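Side-chain contacts in fat acid-binding protein (Eubacterium ventriosum, PDB 3NYI), which probably binds long-chain fatty acids as a member of the DegV family, and holds a stearic acid in the crystal: residues Val129-Ala132 / Leu133-Gln137; Val139-Glu143 / Asp144-Phe148. One frame throughout, in Å; residues are numbered along the deposited sequence.

Contact 1 (Val129-Ala132 / Leu133-Gln137); sequences VTQA and LLIDQ
Val129 O accepts the backbone N-H of Leu133 at 2.8 Å, the shortest of four i-to-i+4 bonds that join Val129-Ala132 to Leu133-Gln137. The side chain of Leu133 folds back over the same carbonyl. Its CG lies 3.2 Å from Val129 O, placed there by a first torsion that sets CG opposite the carbonyl carbon (chi1 -74°). From this position one methyl, CD1, comes alongside Val129 CG2 at 4.2 Å. The two apolar ends lie along one flank of the helix and both touch Ser239 of strand 236-242. Leu133 also packs on Ile237 and Ile290.

One residue further on, Leu134 N bonds to Thr130 O at 3.0 Å, with the donor standing above the carbonyl plane. The end of the Leu134 side chain leads off from the preceding turn. Its CG is trans to its own N (chi1 -178°), and the side chain packs on Leu155, Leu158 and Met159 of helix 148-161.

The bond from Ile135 N to Gln131 O is nearly straight, at 172°. Ile135 CD1 lies over Gln131 O at 3.5 Å and reaches CG of Gln131 at 4.2 Å. The Gln131 chain is extended, and its NE2 is hydrogen-bonded to Asp10. Asp136 N closes the series on Ala132 O. The Asp136 carboxylate is held by Tyr19 through OD1 and by a salt bridge to Arg140 through OD2, so both buried oxygens have partners.

This is regular alpha-helical bonding in the N-terminal and middle turns of helix 128-143. The helix is buried here among strands 236-242 and 285-291 and helix 148-161. At its start, the side chain of Val129 touches the bound stearic acid and so helps line the lipid site of this DegV-family protein.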
ATOM      1  N   VAL A 129      -0.006  -1.812   2.863  1.00 19.19           N
ATOM      2  CA  VAL A 129       0.876  -2.785   3.536  1.00 21.37           C
ATOM      3  C   VAL A 129       1.804  -3.586   2.580  1.00 17.71           C
ATOM      4  O   VAL A 129       2.972  -3.795   2.900  1.00 19.13           O
ATOM      5  CB  VAL A 129       0.101  -3.722   4.523  1.00 22.52           C
ATOM      6  CG1 VAL A 129      -0.862  -4.646   3.765  1.00 20.86           C
ATOM      7  CG2 VAL A 129       1.076  -4.543   5.427  1.00 19.12           C
ATOM      8  N   THR A 130       1.297  -4.036   1.428  1.00 18.60           N
ATOM      9  CA  THR A 130       2.139  -4.845   0.547  1.00 22.78           C
ATOM     10  C   THR A 130       3.091  -3.977  -0.255  1.00 19.31           C
ATOM     11  O   THR A 130       4.117  -4.437  -0.681  1.00 18.29           O
ATOM     12  CB  THR A 130       1.354  -5.771  -0.419  1.00 16.24           C
ATOM     13  OG1 THR A 130       0.209  -5.084  -0.927  1.00 17.62           O
ATOM     14  CG2 THR A 130       0.907  -7.094   0.286  1.00 22.11           C
ATOM     15  N   GLN A 131       2.734  -2.715  -0.492  1.00 18.65           N
ATOM     16  CA  GLN A 131       3.681  -1.820  -1.092  1.00 16.73           C
ATOM     17  C   GLN A 131       4.797  -1.564  -0.089  1.00 17.67           C
ATOM     18  O   GLN A 131       5.966  -1.548  -0.462  1.00 17.45           O
ATOM     19  CB  GLN A 131       3.008  -0.494  -1.502  1.00 14.79           C
ATOM     20  CG  GLN A 131       3.879   0.379  -2.399  1.00 16.50           C
ATOM     21  CD  GLN A 131       3.084   1.587  -2.885  1.00 24.95           C
ATOM     22  OE1 GLN A 131       1.850   1.552  -2.902  1.00 21.22           O
ATOM     23  NE2 GLN A 131       3.778   2.657  -3.266  1.00 19.89           N
ATOM     24  N   ALA A 132       4.446  -1.371   1.185  1.00 16.87           N
ATOM     25  CA  ALA A 132       5.469  -1.229   2.233  1.00 18.48           C
ATOM     26  C   ALA A 132       6.358  -2.492   2.360  1.00 21.01           C
ATOM     27  O   ALA A 132       7.595  -2.399   2.467  1.00 18.91           O
ATOM     28  CB  ALA A 132       4.807  -0.903   3.568  1.00 17.07           C
ATOM     29  N   LEU A 133       5.730  -3.664   2.326  1.00 19.71           N
ATOM     30  CA  LEU A 133       6.490  -4.935   2.381  1.00 21.25           C
ATOM     31  C   LEU A 133       7.459  -5.086   1.210  1.00 22.34           C
ATOM     32  O   LEU A 133       8.587  -5.551   1.387  1.00 22.87           O
ATOM     33  CB  LEU A 133       5.535  -6.135   2.414  1.00 18.56           C
ATOM     34  CG  LEU A 133       4.829  -6.318   3.760  1.00 22.44           C
ATOM     35  CD1 LEU A 133       3.687  -7.323   3.646  1.00 24.39           C
ATOM     36  CD2 LEU A 133       5.850  -6.752   4.838  1.00 23.73           C
ATOM     37  N   LEU A 134       7.019  -4.704   0.007  1.00 20.06           N
ATOM     38  CA  LEU A 134       7.891  -4.811  -1.155  1.00 18.67           C
ATOM     39  C   LEU A 134       9.067  -3.846  -1.051  1.00 22.53           C
ATOM     40  O   LEU A 134      10.207  -4.218  -1.300  1.00 21.22           O
ATOM     41  CB  LEU A 134       7.123  -4.559  -2.459  1.00 21.49           C
ATOM     42  CG  LEU A 134       7.973  -4.702  -3.727  1.00 22.39           C
ATOM     43  CD1 LEU A 134       8.343  -6.178  -3.969  1.00 17.10           C
ATOM     44  CD2 LEU A 134       7.241  -4.127  -4.946  1.00 21.98           C
ATOM     45  N   ILE A 135       8.791  -2.593  -0.701  1.00 20.76           N
ATOM     46  CA  ILE A 135       9.863  -1.642  -0.533  1.00 19.03           C
ATOM     47  C   ILE A 135      10.860  -2.151   0.502  1.00 21.07           C
ATOM     48  O   ILE A 135      12.071  -2.101   0.303  1.00 23.53           O
ATOM     49  CB  ILE A 135       9.323  -0.272  -0.111  1.00 17.02           C
ATOM     50  CG1 ILE A 135       8.593   0.363  -1.296  1.00 17.10           C
ATOM     51  CG2 ILE A 135      10.460   0.607   0.324  1.00 21.72           C
ATOM     52  CD1 ILE A 135       7.650   1.542  -0.893  1.00 19.96           C
ATOM     53  N   ASP A 136      10.334  -2.660   1.601  1.00 22.53           N
ATOM     54  CA  ASP A 136      11.187  -3.199   2.656  1.00 24.01           C
ATOM     55  C   ASP A 136      12.037  -4.396   2.199  1.00 26.53           C
ATOM     56  O   ASP A 136      13.193  -4.521   2.595  1.00 25.39           O
ATOM     57  CB  ASP A 136      10.361  -3.544   3.900  1.00 21.22           C
ATOM     58  CG  ASP A 136      11.230  -3.991   5.065  1.00 29.62           C
ATOM     59  OD1 ASP A 136      12.100  -3.200   5.498  1.00 30.16           O
ATOM     60  OD2 ASP A 136      11.057  -5.144   5.509  1.00 38.96           O
ATOM     61  N   GLN A 137      11.491  -5.266   1.357  1.00 24.38           N
ATOM     62  CA  GLN A 137      12.322  -6.340   0.810  1.00 23.24           C
ATOM     63  C   GLN A 137      13.465  -5.733  -0.001  1.00 27.04           C
ATOM     64  O   GLN A 137      14.596  -6.185   0.081  1.00 25.36           O
ATOM     65  CB  GLN A 137      11.510  -7.315  -0.042  1.00 24.32           C
ATOM     66  CG  GLN A 137      10.623  -8.255   0.772  1.00 24.08           C
ATOM     67  CD  GLN A 137      11.440  -9.185   1.667  1.00 27.22           C
ATOM     68  OE1 GLN A 137      12.367  -9.838   1.202  1.00 30.29           O
ATOM     69  NE2 GLN A 137      11.104  -9.228   2.958  1.00 24.55           N
TER

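Contact 2 (Val139-Glu143 / Asp144-Phe148); sequences VRMLE and DGLSF
Asp144, Leu146 and selenomethionine Met141 carry most of this contact, where helix 128-143 ends. Leu146 N bonds back to Met141 O at 3.0 Å, and Gly145 N to Leu142 O at 3.1 Å, the latter from above the carbonyl plane. Gly145 has a positive phi of 92°, which completes a Schellman motif. A CB there would collide with the carbonyl oxygen of Asp144, which favours glycine.

The turn brings Leu146 over Met141, and the two side chains cross obliquely. The methyl CD2 of Leu146 meets Met141 CB at 3.9 Å and SE at 4.0 Å. Met141 runs extended from CB to SE (chi2 -174°), which lays CB, CG and SE along that methyl; the bend at chi3 turns CE away. With an alanine at Leu146, CD2 is gone and Met141 CB and SE would probably lose their apolar cover.

Asp144 N bonds to Arg140 O at 2.8 Å. Asp144 CG lies 3.1 Å from Arg140 O; the carboxylate oxygens, both acceptors, make no bond to it, and OD2 is hydrogen-bonded to Tyr293.

Ser147 is the N-cap of the next helix. The turn joins helix 128-143 to helix 148-161, whose Ala151, Lys154 and Leu158 pack on Met141.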
ATOM      1  N   VAL A 139      14.786  -2.659   0.363  1.00 23.20           N
ATOM      2  CA  VAL A 139      15.690  -2.056   1.343  1.00 28.45           C
ATOM      3  C   VAL A 139      16.589  -3.122   1.976  1.00 33.04           C
ATOM      4  O   VAL A 139      17.799  -2.922   2.124  1.00 36.77           O
ATOM      5  CB  VAL A 139      14.919  -1.299   2.446  1.00 27.47           C
ATOM      6  CG1 VAL A 139      15.850  -0.959   3.619  1.00 32.83           C
ATOM      7  CG2 VAL A 139      14.259  -0.039   1.872  1.00 26.93           C
ATOM      8  N   ARG A 140      15.995  -4.254   2.331  1.00 33.21           N
ATOM      9  CA  ARG A 140      16.758  -5.378   2.892  1.00 36.25           C
ATOM     10  C   ARG A 140      17.844  -5.877   1.940  1.00 36.14           C
ATOM     11  O   ARG A 140      19.002  -6.045   2.337  1.00 32.86           O
ATOM     12  CB  ARG A 140      15.836  -6.535   3.255  1.00 33.95           C
ATOM     13  CG  ARG A 140      14.912  -6.270   4.424  1.00 38.82           C
ATOM     14  CD  ARG A 140      13.933  -7.423   4.593  1.00 40.09           C
ATOM     15  NE  ARG A 140      12.965  -7.160   5.654  1.00 38.68           N
ATOM     16  CZ  ARG A 140      12.706  -8.008   6.643  1.00 44.00           C
ATOM     17  NH1 ARG A 140      13.337  -9.180   6.702  1.00 35.86           N
ATOM     18  NH2 ARG A 140      11.816  -7.686   7.571  1.00 39.31           N
HETATM   19  N   MSE A 141      17.472  -6.114   0.684  1.00 29.23           N
HETATM   20  CA  MSE A 141      18.422  -6.647  -0.295  1.00 28.99           C
HETATM   21  C   MSE A 141      19.639  -5.760  -0.472  1.00 32.74           C
HETATM   22  O   MSE A 141      20.779  -6.246  -0.468  1.00 34.55           O
HETATM   23  CB  MSE A 141      17.734  -6.946  -1.641  1.00 26.00           C
HETATM   24  CG  MSE A 141      16.746  -8.122  -1.553  1.00 22.94           C
HETATM   25 SE   MSE A 141      15.998  -8.657  -3.286  0.82 34.47          SE
HETATM   26  CE  MSE A 141      14.619  -7.276  -3.436  1.00 78.75           C
ATOM     27  N   LEU A 142      19.398  -4.458  -0.614  1.00 30.81           N
ATOM     28  CA  LEU A 142      20.477  -3.497  -0.763  1.00 36.82           C
ATOM     29  C   LEU A 142      21.331  -3.394   0.493  1.00 36.53           C
ATOM     30  O   LEU A 142      22.547  -3.315   0.401  1.00 39.55           O
ATOM     31  CB  LEU A 142      19.928  -2.120  -1.155  1.00 34.48           C
ATOM     32  CG  LEU A 142      19.161  -2.125  -2.478  1.00 38.82           C
ATOM     33  CD1 LEU A 142      18.851  -0.700  -2.921  1.00 47.00           C
ATOM     34  CD2 LEU A 142      19.942  -2.862  -3.558  1.00 36.94           C
ATOM     35  N   GLU A 143      20.708  -3.402   1.665  1.00 37.15           N
ATOM     36  CA  GLU A 143      21.480  -3.364   2.904  1.00 49.25           C
ATOM     37  C   GLU A 143      22.275  -4.653   3.123  1.00 49.60           C
ATOM     38  O   GLU A 143      23.365  -4.630   3.703  1.00 49.79           O
ATOM     39  CB  GLU A 143      20.582  -3.026   4.101  1.00 59.00           C
ATOM     40  CG  GLU A 143      19.961  -1.629   3.966  1.00 70.40           C
ATOM     41  CD  GLU A 143      19.262  -1.132   5.221  1.00 69.98           C
ATOM     42  OE1 GLU A 143      19.195  -1.889   6.217  1.00 70.69           O
ATOM     43  OE2 GLU A 143      18.778   0.027   5.200  1.00 61.69           O
ATOM     44  N   ASP A 144      21.747  -5.771   2.637  1.00 39.48           N
ATOM     45  CA  ASP A 144      22.459  -7.046   2.750  1.00 44.08           C
ATOM     46  C   ASP A 144      23.543  -7.185   1.674  1.00 45.05           C
ATOM     47  O   ASP A 144      24.220  -8.207   1.587  1.00 43.35           O
ATOM     48  CB  ASP A 144      21.486  -8.235   2.706  1.00 39.81           C
ATOM     49  CG  ASP A 144      20.510  -8.238   3.876  1.00 48.46           C
ATOM     50  OD1 ASP A 144      20.770  -7.514   4.861  1.00 47.87           O
ATOM     51  OD2 ASP A 144      19.483  -8.962   3.814  1.00 47.09           O
ATOM     52  N   GLY A 145      23.696  -6.156   0.845  1.00 44.97           N
ATOM     53  CA  GLY A 145      24.806  -6.116  -0.090  1.00 44.64           C
ATOM     54  C   GLY A 145      24.562  -6.686  -1.476  1.00 43.72           C
ATOM     55  O   GLY A 145      25.497  -6.821  -2.259  1.00 43.85           O
ATOM     56  N   LEU A 146      23.317  -7.024  -1.794  1.00 36.38           N
ATOM     57  CA  LEU A 146      22.981  -7.396  -3.166  1.00 36.26           C
ATOM     58  C   LEU A 146      23.136  -6.182  -4.066  1.00 43.59           C
ATOM     59  O   LEU A 146      22.879  -5.059  -3.638  1.00 38.70           O
ATOM     60  CB  LEU A 146      21.537  -7.902  -3.260  1.00 41.74           C
ATOM     61  CG  LEU A 146      21.302  -9.392  -3.022  1.00 44.61           C
ATOM     62  CD1 LEU A 146      21.637  -9.769  -1.592  1.00 41.09           C
ATOM     63  CD2 LEU A 146      19.863  -9.754  -3.353  1.00 38.66           C
ATOM     64  N   SER A 147      23.542  -6.410  -5.312  1.00 48.54           N
ATOM     65  CA  SER A 147      23.590  -5.346  -6.313  1.00 41.49           C
ATOM     66  C   SER A 147      22.182  -5.018  -6.793  1.00 41.82           C
ATOM     67  O   SER A 147      21.262  -5.819  -6.621  1.00 33.36           O
ATOM     68  CB  SER A 147      24.394  -5.803  -7.517  1.00 46.56           C
ATOM     69  OG  SER A 147      23.663  -6.777  -8.237  1.00 44.28           O
ATOM     70  N   PHE A 148      22.013  -3.857  -7.428  1.00 38.95           N
ATOM     71  CA  PHE A 148      20.717  -3.514  -7.991  1.00 39.66           C
ATOM     72  C   PHE A 148      20.213  -4.620  -8.919  1.00 39.42           C
ATOM     73  O   PHE A 148      19.043  -4.990  -8.876  1.00 35.28           O
ATOM     74  CB  PHE A 148      20.769  -2.173  -8.732  1.00 38.66           C
ATOM     75  CG  PHE A 148      19.457  -1.776  -9.352  1.00 42.63           C
ATOM     76  CD1 PHE A 148      18.421  -1.306  -8.566  1.00 44.32           C
ATOM     77  CD2 PHE A 148      19.258  -1.882 -10.720  1.00 43.25           C
ATOM     78  CE1 PHE A 148      17.210  -0.954  -9.129  1.00 45.66           C
ATOM     79  CE2 PHE A 148      18.050  -1.528 -11.288  1.00 41.95           C
ATOM     80  CZ  PHE A 148      17.027  -1.060 -10.493  1.00 41.55           C
TER

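Contact 1 and contact 2 follow one another along the chain, and their centres are about 14 Å apart. Both use helix 128-143. Contact 1 covers its early turns, its centre about 8 Å from the centre of the chain. Contact 2 covers its C-terminal end and the turn into helix 148-161, its centre about 21 Å from the centre of the chain. The helix therefore runs from the buried interior, where it meets the stearic acid, out to the surface. Arg140, on the first segment of contact 2, reaches back to contact 1 and also pairs with Asp265. Helix 148-161 packs on both, with Leu158 touching Leu134 and Met141.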